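Local coordinates for protein mitochondrial enolase superfamily member 1 (Homo sapiens, PDB 4A35) that catalyses the magnesium-dependent dehydration of L-fuconate to 2-keto-3-deoxy-L-fuconate, a step in the breakdown of L-fucose, at residues A252-D257 / T280-I285; P273-E278 / F325-S330; I302-Q307 / K321-L326. All coordinates share one frame; numbering follows the deposited sequence.

All three contacts lie within the barrel domain of this enolase superfamily member, among consecutive parallel strands of one sheet ordered 247-251, 275-277, 301-304 and 325-326. Contacts 2 and 3 have centres about 5 Å apart and share F325 and L326; contact 1 is centred about 12 Å from contact 2 and 11 Å from contact 3. Along the chain, contacts 1 and 2 alternate segments, whereas contact 1 closes before contact 3 opens. Contact 1 joins loops following two strands, contact 2 reaches across strand 301-304, and contact 3 pairs neighbours. E277 and E306 bind the same magnesium ion, so carboxylates carried at or just beyond the ends of successive strands meet at one metal.

Contact 1: residues A252-D257 / T280-I285; sequences ANQRWD and TSPDDI
T280 and Q254 bury the most surface here, 82 and 72 Å², and their CA atoms, 4.0 Å apart, mark the closest approach of the two loops. The one hydrogen bond between the segments runs from T280 OG1 to W256 O, 2.6 Å long; the hydroxyl lies in the carbonyl plane, with a C=O...donor angle of 157°. T280 OG1 can arrive there because it stands anti to its own backbone N (chi1 -166°), which leaves CG2 between the backbone N and the carbonyl carbon. Two CA-H...O contacts accompany it: Q254 CA lies 3.4 Å from T280 O, and T280 CA is equally near W256 O.

The side chain of Q254 runs extended beyond CG and crosses the ring of P282 at about a right angle, with Q254 CD 3.5 Å from P282 CD. Its amide end is fixed elsewhere: NE2 donates to E278 OE2 and to Q307 OE1, and E278 in turn accepts, through OE1, from a water on the magnesium ion. S281 OG closes an ST turn by accepting from D283 N. Y155 of the second subunit bonds to Q254 O and packs on T280. The contact thus joins the loop between strand 247-251 and helix 258-268 to the loop between strand 275-277 and helix 285-295, with W256 packed on the former helix and T280 on the latter.

Contact 2: residues P273-E278 / F325-S330; sequences PLWIEE and FLQIDS. With MG (magnesium ion), chain B.
Facing each other across strand 301-304, W275 and F325 have CA atoms 8.0 Å apart, the nearest in the two segments, and both side chains leave the backbone toward the other segment. W275 CE3 sits over the centre of the F325 ring, 3.5 Å above its plane. The six-membered ring of W275 and the F325 ring have centroids 4.8 Å apart and planes inclined at 49°, an oblique pair. L274 adds its CG at 3.8 Å from F325 CZ.

Two residues on from W275, E277 OE1 collects two donors. Q327 NE2 reaches it at 3.0 Å, coming from above the carboxylate plane, with the amide turned 74° against that plane. W275 NE1, at 3.2 Å, meets the anti lone pair of E277 OE1. K221 also forms a salt bridge to this oxygen, so three groups probably restrict the carboxylate's rotation. E277 CG is anti to the backbone N (chi1 176°) and the chain continues extended, carrying E277 OE2 to the magnesium ion at 2.2 Å. D251, at the end of its strand, and E306, just past the end of strand 301-304, complete the three-carboxylate magnesium site characteristic of the enolase superfamily.

Contact 3: residues I302-Q307 / K321-L326; sequences IATGEQ and KALQFL. With MG (magnesium ion), chain B.
The two strands of a beta-alpha-beta unit, 301-304 and 325-326, joined through helix 311-319, pair in parallel here, A303 with F325 and T304 with L326. I302 supplies both a donor and a twofold acceptor. Its carbonyl O accepts from Q324 N at 2.7 Å and from F325 N at 3.1 Å; the first donor lies in the carbonyl plane, the second 19° out of it. Further along, T304 N to F325 O is a weak bond of 3.4 Å, supported by A303 CA approaching F325 O.

The remaining polar group of I302, its backbone N, is taken by a side chain. Q324 OE1 accepts from it at 2.8 Å on a lone pair, in the plane of the amide carbonyl, with an N-H...acceptor angle of 156°. A bend at chi2 (57°) turns the Q324 chain back toward the strand, and S292 OG also bonds to OE1. Replacing Q324 with an alanine would probably leave I302 N and S292 OG without this shared partner.

In the barrel fold of the family, these strands line the core while helices cover the outside. A303 CB meets F325 CB at 4.0 Å on the face of the sheet that also carries W275 and E277. T304 points to the other face, where its CG2 lies 3.9 Å from L323 CD1, the two side chains crossing at about a right angle; L317 of helix 311-319 packs against both. I302 CG2 rests near A322 O, at 3.4 Å. Past the strand, G305 adopts backbone angles that would press a CB against the preceding carbonyl, and E306 OE1 then binds magnesium at 2.1 Å, while its OE2 accepts from a metal-bound water.

Contact 1: residues A252-D257 / T280-I285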
loop_
_atom_site.group_PDB
_atom_site.type_symbol
_atom_site.label_atom_id
_atom_site.label_comp_id
_atom_site.label_asym_id
_atom_site.label_seq_id
_atom_site.Cartn_x
_atom_site.Cartn_y
_atom_site.Cartn_z
ATOM N N ALA A 252 6.992 17.366 8.541
ATOM C CA ALA A 252 7.627 16.367 9.409
ATOM C C ALA A 252 7.864 15.043 8.689
ATOM O O ALA A 252 8.436 14.153 9.329
ATOM C CB ALA A 252 6.781 16.128 10.655
ATOM N N ASN A 253 7.391 14.882 7.411
ATOM C CA ASN A 253 7.629 13.609 6.658
ATOM C C ASN A 253 7.371 12.336 7.513
ATOM O O ASN A 253 8.183 11.359 7.502
ATOM C CB ASN A 253 9.091 13.575 6.119
ATOM C CG ASN A 253 9.287 14.578 5.006
ATOM O OD1 ASN A 253 9.736 15.695 5.250
ATOM N ND2 ASN A 253 8.773 14.274 3.817
ATOM N N GLN A 254 6.192 12.326 8.236
ATOM C CA GLN A 254 5.659 11.143 8.943
ATOM C C GLN A 254 6.447 10.734 10.180
ATOM O O GLN A 254 6.249 9.633 10.669
ATOM C CB GLN A 254 5.594 9.900 7.970
ATOM C CG GLN A 254 5.030 10.246 6.584
ATOM C CD GLN A 254 5.391 9.218 5.515
ATOM O OE1 GLN A 254 6.143 8.258 5.751
ATOM N NE2 GLN A 254 4.912 9.436 4.287
ATOM N N ARG A 255 7.344 11.592 10.707
ATOM C CA ARG A 255 8.218 11.156 11.773
ATOM C C ARG A 255 7.556 10.750 13.080
ATOM O O ARG A 255 8.112 9.906 13.790
ATOM C CB ARG A 255 9.272 12.261 12.105
ATOM C CG ARG A 255 10.310 12.346 10.967
ATOM C CD ARG A 255 11.248 11.115 11.007
ATOM N NE ARG A 255 12.080 11.135 12.214
ATOM C CZ ARG A 255 13.064 10.279 12.471
ATOM N NH1 ARG A 255 13.341 9.296 11.618
ATOM N NH2 ARG A 255 13.778 10.392 13.591
ATOM N N TRP A 256 6.437 11.391 13.426
ATOM C CA TRP A 256 5.934 11.291 14.786
ATOM C C TRP A 256 4.785 10.354 15.029
ATOM O O TRP A 256 4.025 10.040 14.104
ATOM C CB TRP A 256 5.496 12.720 15.243
ATOM C CG TRP A 256 6.542 13.808 15.080
ATOM C CD1 TRP A 256 7.855 13.756 15.463
ATOM C CD2 TRP A 256 6.325 15.145 14.571
ATOM N NE1 TRP A 256 8.483 14.963 15.176
ATOM C CE2 TRP A 256 7.547 15.852 14.702
ATOM C CE3 TRP A 256 5.206 15.825 14.045
ATOM C CZ2 TRP A 256 7.690 17.188 14.279
ATOM C CZ3 TRP A 256 5.317 17.179 13.744
ATOM C CH2 TRP A 256 6.561 17.839 13.813
ATOM N N ASP A 257 4.694 9.858 16.297
ATOM C CA ASP A 257 3.512 9.191 16.808
ATOM C C ASP A 257 2.506 10.318 17.129
ATOM O O ASP A 257 2.885 11.502 17.125
ATOM C CB ASP A 257 3.825 8.280 18.020
ATOM C CG ASP A 257 4.567 7.001 17.613
ATOM O OD1 ASP A 257 4.886 6.842 16.400
ATOM O OD2 ASP A 257 4.811 6.165 18.486
ATOM N N THR A 280 2.285 12.446 10.933
ATOM C CA THR A 280 2.424 11.040 11.310
ATOM C C THR A 280 2.281 10.178 10.045
ATOM O O THR A 280 2.305 10.731 8.911
ATOM C CB THR A 280 1.417 10.671 12.436
ATOM O OG1 THR A 280 1.809 9.429 12.978
ATOM C CG2 THR A 280 -0.081 10.612 11.952
ATOM N N SER A 281 2.168 8.869 10.251
ATOM C CA SER A 281 1.988 7.845 9.193
ATOM C C SER A 281 0.945 8.333 8.129
ATOM O O SER A 281 -0.150 8.767 8.520
ATOM C CB SER A 281 1.543 6.526 9.803
ATOM O OG SER A 281 1.029 5.669 8.796
ATOM N N PRO A 282 1.250 8.173 6.814
ATOM C CA PRO A 282 0.317 8.617 5.751
ATOM C C PRO A 282 -0.948 7.756 5.728
ATOM O O PRO A 282 -1.908 8.131 5.073
ATOM C CB PRO A 282 1.144 8.431 4.477
ATOM C CG PRO A 282 1.993 7.201 4.800
ATOM C CD PRO A 282 2.449 7.549 6.210
ATOM N N ASP A 283 -0.935 6.600 6.434
ATOM C CA ASP A 283 -2.138 5.730 6.570
ATOM C C ASP A 283 -3.023 6.105 7.761
ATOM O O ASP A 283 -4.130 5.559 7.907
ATOM C CB ASP A 283 -1.708 4.262 6.805
ATOM C CG ASP A 283 -0.926 3.642 5.675
ATOM O OD1 ASP A 283 -1.352 3.786 4.506
ATOM O OD2 ASP A 283 0.077 2.960 5.961
ATOM N N ASP A 284 -2.514 6.955 8.672
ATOM C CA ASP A 284 -3.274 7.136 9.907
ATOM C C ASP A 284 -4.255 8.292 9.767
ATOM O O ASP A 284 -3.959 9.418 10.134
ATOM C CB ASP A 284 -2.315 7.354 11.071
ATOM C CG ASP A 284 -2.938 7.042 12.429
ATOM O OD1 ASP A 284 -4.220 6.856 12.498
ATOM O OD2 ASP A 284 -2.181 6.976 13.401
ATOM N N ILE A 285 -5.439 7.976 9.275
ATOM C CA ILE A 285 -6.541 8.934 9.101
ATOM C C ILE A 285 -6.955 9.453 10.471
ATOM O O ILE A 285 -7.042 10.672 10.665
ATOM C CB ILE A 285 -7.743 8.264 8.374
ATOM C CG1 ILE A 285 -7.351 7.847 6.928
ATOM C CG2 ILE A 285 -9.005 9.138 8.394
ATOM C CD1 ILE A 285 -7.818 6.375 6.604
#

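Contact 2: residues P273-E278 / F325-S330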
loop_
_atom_site.group_PDB
_atom_site.type_symbol
_atom_site.label_atom_id
_atom_site.label_comp_id
_atom_site.label_asym_id
_atom_site.label_seq_id
_atom_site.Cartn_x
_atom_site.Cartn_y
_atom_site.Cartn_z
ATOM N N PRO A 273 3.588 28.628 12.034
ATOM C CA PRO A 273 3.460 27.895 10.750
ATOM C C PRO A 273 2.006 27.874 10.220
ATOM O O PRO A 273 1.070 27.751 11.014
ATOM C CB PRO A 273 3.917 26.474 11.119
ATOM C CG PRO A 273 3.628 26.329 12.563
ATOM C CD PRO A 273 3.869 27.713 13.169
ATOM N N LEU A 274 1.807 28.048 8.903
ATOM C CA LEU A 274 0.437 27.914 8.339
ATOM C C LEU A 274 -0.093 26.468 8.511
ATOM O O LEU A 274 -1.268 26.208 8.873
ATOM C CB LEU A 274 0.440 28.312 6.849
ATOM C CG LEU A 274 -0.884 28.014 6.093
ATOM C CD1 LEU A 274 -2.041 28.908 6.633
ATOM C CD2 LEU A 274 -0.714 28.226 4.601
ATOM N N TRP A 275 0.787 25.499 8.244
ATOM C CA TRP A 275 0.436 24.121 8.388
ATOM C C TRP A 275 1.618 23.280 8.838
ATOM O O TRP A 275 2.808 23.685 8.697
ATOM C CB TRP A 275 -0.149 23.526 7.077
ATOM C CG TRP A 275 0.787 23.271 5.919
ATOM C CD1 TRP A 275 1.831 22.385 5.872
ATOM C CD2 TRP A 275 0.564 23.698 4.564
ATOM N NE1 TRP A 275 2.357 22.335 4.586
ATOM C CE2 TRP A 275 1.587 23.113 3.761
ATOM C CE3 TRP A 275 -0.397 24.545 3.949
ATOM C CZ2 TRP A 275 1.662 23.318 2.372
ATOM C CZ3 TRP A 275 -0.305 24.767 2.580
ATOM C CH2 TRP A 275 0.694 24.134 1.800
ATOM N N ILE A 276 1.273 22.122 9.392
ATOM C CA ILE A 276 2.215 21.025 9.672
ATOM C C ILE A 276 1.837 19.901 8.707
ATOM O O ILE A 276 0.683 19.408 8.714
ATOM C CB ILE A 276 2.329 20.538 11.164
ATOM C CG1 ILE A 276 3.318 19.311 11.185
ATOM C CG2 ILE A 276 0.958 20.085 11.749
ATOM C CD1 ILE A 276 4.879 19.673 10.859
ATOM N N GLU A 277 2.797 19.540 7.857
ATOM C CA GLU A 277 2.578 18.541 6.829
ATOM C C GLU A 277 3.091 17.153 7.307
ATOM O O GLU A 277 4.180 17.048 7.893
ATOM C CB GLU A 277 3.283 19.008 5.551
ATOM C CG GLU A 277 3.233 18.020 4.384
ATOM C CD GLU A 277 3.848 18.653 3.138
ATOM O OE1 GLU A 277 3.803 19.903 3.051
ATOM O OE2 GLU A 277 4.252 17.916 2.203
ATOM N N GLU A 278 2.319 16.078 6.970
ATOM C CA GLU A 278 2.609 14.697 7.321
ATOM C C GLU A 278 3.118 14.551 8.774
ATOM O O GLU A 278 4.225 14.036 8.996
ATOM C CB GLU A 278 3.609 14.084 6.333
ATOM C CG GLU A 278 3.026 13.896 4.948
ATOM C CD GLU A 278 3.727 12.733 4.287
ATOM O OE1 GLU A 278 4.934 12.882 3.961
ATOM O OE2 GLU A 278 3.083 11.674 4.108
ATOM N N PHE A 325 -5.552 21.050 4.611
ATOM C CA PHE A 325 -4.974 21.214 3.258
ATOM C C PHE A 325 -4.685 19.841 2.712
ATOM O O PHE A 325 -4.038 19.015 3.389
ATOM C CB PHE A 325 -3.668 22.022 3.302
ATOM C CG PHE A 325 -3.793 23.340 4.045
ATOM C CD1 PHE A 325 -3.564 23.405 5.426
ATOM C CD2 PHE A 325 -4.052 24.523 3.352
ATOM C CE1 PHE A 325 -3.594 24.640 6.104
ATOM C CE2 PHE A 325 -4.100 25.753 4.032
ATOM C CZ PHE A 325 -3.878 25.801 5.405
ATOM N N LEU A 326 -5.238 19.573 1.537
ATOM C CA LEU A 326 -5.123 18.224 0.946
ATOM C C LEU A 326 -4.078 18.253 -0.124
ATOM O O LEU A 326 -4.198 18.992 -1.092
ATOM C CB LEU A 326 -6.522 17.803 0.426
ATOM C CG LEU A 326 -6.635 16.335 -0.057
ATOM C CD1 LEU A 326 -8.086 15.852 0.047
ATOM C CD2 LEU A 326 -6.154 16.210 -1.536
ATOM N N GLN A 327 -3.072 17.368 -0.002
ATOM C CA GLN A 327 -1.959 17.421 -0.951
ATOM C C GLN A 327 -1.990 16.260 -1.933
ATOM O O GLN A 327 -1.460 15.200 -1.646
ATOM C CB GLN A 327 -0.636 17.464 -0.162
ATOM C CG GLN A 327 -0.708 18.698 0.795
ATOM C CD GLN A 327 0.392 18.787 1.749
ATOM O OE1 GLN A 327 0.625 17.857 2.532
ATOM N NE2 GLN A 327 1.069 19.930 1.724
ATOM N N ILE A 328 -2.526 16.521 -3.130
ATOM C CA ILE A 328 -2.493 15.521 -4.185
ATOM C C ILE A 328 -1.056 15.322 -4.689
ATOM O O ILE A 328 -0.198 16.189 -4.533
ATOM C CB ILE A 328 -3.429 15.902 -5.377
ATOM C CG1 ILE A 328 -2.987 17.210 -6.097
ATOM C CG2 ILE A 328 -4.957 15.792 -4.980
ATOM C CD1 ILE A 328 -3.741 17.530 -7.527
ATOM N N ASP A 329 -0.803 14.150 -5.283
ATOM C CA ASP A 329 0.457 13.878 -5.942
ATOM C C ASP A 329 0.132 13.221 -7.297
ATOM O O ASP A 329 -0.679 12.288 -7.374
ATOM C CB ASP A 329 1.398 13.022 -5.105
ATOM C CG ASP A 329 2.722 12.894 -5.869
ATOM O OD1 ASP A 329 3.578 13.782 -5.720
ATOM O OD2 ASP A 329 2.876 11.921 -6.641
ATOM N N SER A 330 0.759 13.749 -8.356
ATOM C CA SER A 330 0.557 13.351 -9.749
ATOM C C SER A 330 1.033 11.912 -10.031
ATOM O O SER A 330 0.589 11.323 -11.004
ATOM C CB SER A 330 1.324 14.328 -10.664
ATOM O OG SER A 330 2.730 14.338 -10.445
HETATM MG MG MG B . 6.060 16.716 2.115
HETATM O O HOH W 1 5.816 15.439 3.565
HETATM O O HOH W 2 8.069 15.540 1.476
HETATM O O HOH W 3 6.858 17.673 0.598
#

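Contact 3: residues I302-Q307 / K321-L326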
loop_
_atom_site.group_PDB
_atom_site.type_symbol
_atom_site.label_atom_id
_atom_site.label_comp_id
_atom_site.label_asym_id
_atom_site.label_seq_id
_atom_site.Cartn_x
_atom_site.Cartn_y
_atom_site.Cartn_z
ATOM N N ILE A 302 -3.528 21.128 9.481
ATOM C CA ILE A 302 -2.816 19.878 9.158
ATOM C C ILE A 302 -2.901 19.699 7.662
ATOM O O ILE A 302 -3.969 19.901 7.072
ATOM C CB ILE A 302 -3.432 18.666 9.951
ATOM C CG1 ILE A 302 -2.816 18.572 11.391
ATOM C CG2 ILE A 302 -3.240 17.275 9.179
ATOM C CD1 ILE A 302 -2.677 19.852 12.312
ATOM N N ALA A 303 -1.767 19.351 7.044
ATOM C CA ALA A 303 -1.657 19.046 5.612
ATOM C C ALA A 303 -1.158 17.599 5.441
ATOM O O ALA A 303 -0.236 17.179 6.144
ATOM C CB ALA A 303 -0.661 20.005 4.918
ATOM N N THR A 304 -1.718 16.851 4.486
ATOM C CA THR A 304 -1.134 15.533 4.215
ATOM C C THR A 304 -1.570 15.104 2.841
ATOM O O THR A 304 -2.488 15.714 2.259
ATOM C CB THR A 304 -1.473 14.456 5.332
ATOM O OG1 THR A 304 -0.681 13.258 5.052
ATOM C CG2 THR A 304 -2.985 14.051 5.322
ATOM N N GLY A 305 -0.916 14.051 2.341
ATOM C CA GLY A 305 -1.341 13.454 1.092
ATOM C C GLY A 305 -0.293 12.998 0.107
ATOM O O GLY A 305 -0.626 12.179 -0.747
ATOM N N GLU A 306 0.929 13.559 0.143
ATOM C CA GLU A 306 1.907 13.172 -0.876
ATOM C C GLU A 306 2.169 11.640 -0.962
ATOM O O GLU A 306 2.485 11.193 -2.057
ATOM C CB GLU A 306 3.250 13.884 -0.670
ATOM C CG GLU A 306 4.071 13.329 0.462
ATOM C CD GLU A 306 5.305 14.161 0.675
ATOM O OE1 GLU A 306 5.143 15.390 0.827
ATOM O OE2 GLU A 306 6.424 13.609 0.636
ATOM N N GLN A 307 2.054 10.846 0.181
ATOM C CA GLN A 307 2.275 9.409 0.133
ATOM C C GLN A 307 0.959 8.663 0.359
ATOM O O GLN A 307 0.969 7.440 0.546
ATOM C CB GLN A 307 3.349 8.966 1.166
ATOM C CG GLN A 307 4.766 9.412 0.733
ATOM C CD GLN A 307 5.854 8.418 1.101
ATOM O OE1 GLN A 307 6.757 8.710 1.905
ATOM N NE2 GLN A 307 5.894 7.278 0.423
ATOM N N LYS A 321 -12.605 14.750 8.711
ATOM C CA LYS A 321 -12.164 16.154 8.867
ATOM C C LYS A 321 -10.732 16.179 9.458
ATOM O O LYS A 321 -10.420 16.911 10.397
ATOM C CB LYS A 321 -13.169 16.984 9.718
ATOM C CG LYS A 321 -14.569 16.938 9.176
ATOM C CD LYS A 321 -15.434 17.946 9.918
ATOM C CE LYS A 321 -16.749 18.069 9.219
ATOM N NZ LYS A 321 -17.629 19.029 9.929
ATOM N N ALA A 322 -9.877 15.329 8.913
ATOM C CA ALA A 322 -8.540 15.068 9.419
ATOM C C ALA A 322 -7.518 16.062 8.890
ATOM O O ALA A 322 -6.377 16.018 9.329
ATOM C CB ALA A 322 -8.117 13.638 9.026
ATOM N N LEU A 323 -7.879 16.912 7.909
ATOM C CA LEU A 323 -6.837 17.773 7.322
ATOM C C LEU A 323 -7.442 19.140 6.880
ATOM O O LEU A 323 -8.607 19.208 6.476
ATOM C CB LEU A 323 -6.117 17.054 6.142
ATOM C CG LEU A 323 -6.860 16.880 4.773
ATOM C CD1 LEU A 323 -6.026 16.009 3.813
ATOM C CD2 LEU A 323 -8.295 16.294 4.918
ATOM N N GLN A 324 -6.651 20.181 6.954
ATOM C CA GLN A 324 -7.076 21.523 6.509
ATOM C C GLN A 324 -6.596 21.780 5.067
ATOM O O GLN A 324 -7.127 22.674 4.405
ATOM C CB GLN A 324 -6.539 22.620 7.454
ATOM C CG GLN A 324 -7.307 22.712 8.788
ATOM C CD GLN A 324 -7.340 21.410 9.576
ATOM O OE1 GLN A 324 -6.308 20.869 10.001
ATOM N NE2 GLN A 324 -8.534 20.833 9.735
ATOM N N PHE A 325 -5.552 21.050 4.611
ATOM C CA PHE A 325 -4.974 21.214 3.258
ATOM C C PHE A 325 -4.685 19.841 2.712
ATOM O O PHE A 325 -4.038 19.015 3.389
ATOM C CB PHE A 325 -3.668 22.022 3.302
ATOM C CG PHE A 325 -3.793 23.340 4.045
ATOM C CD1 PHE A 325 -3.564 23.405 5.426
ATOM C CD2 PHE A 325 -4.052 24.523 3.352
ATOM C CE1 PHE A 325 -3.594 24.640 6.104
ATOM C CE2 PHE A 325 -4.100 25.753 4.032
ATOM C CZ PHE A 325 -3.878 25.801 5.405
ATOM N N LEU A 326 -5.238 19.573 1.537
ATOM C CA LEU A 326 -5.123 18.224 0.946
ATOM C C LEU A 326 -4.078 18.253 -0.124
ATOM O O LEU A 326 -4.198 18.992 -1.092
ATOM C CB LEU A 326 -6.522 17.803 0.426
ATOM C CG LEU A 326 -6.635 16.335 -0.057
ATOM C CD1 LEU A 326 -8.086 15.852 0.047
ATOM C CD2 LEU A 326 -6.154 16.210 -1.536
HETATM MG MG MG B . 6.060 16.716 2.115
HETATM O O HOH W 2 8.069 15.540 1.476
HETATM O O HOH W 1 5.816 15.439 3.565
HETATM O O HOH W 3 6.858 17.673 0.598
#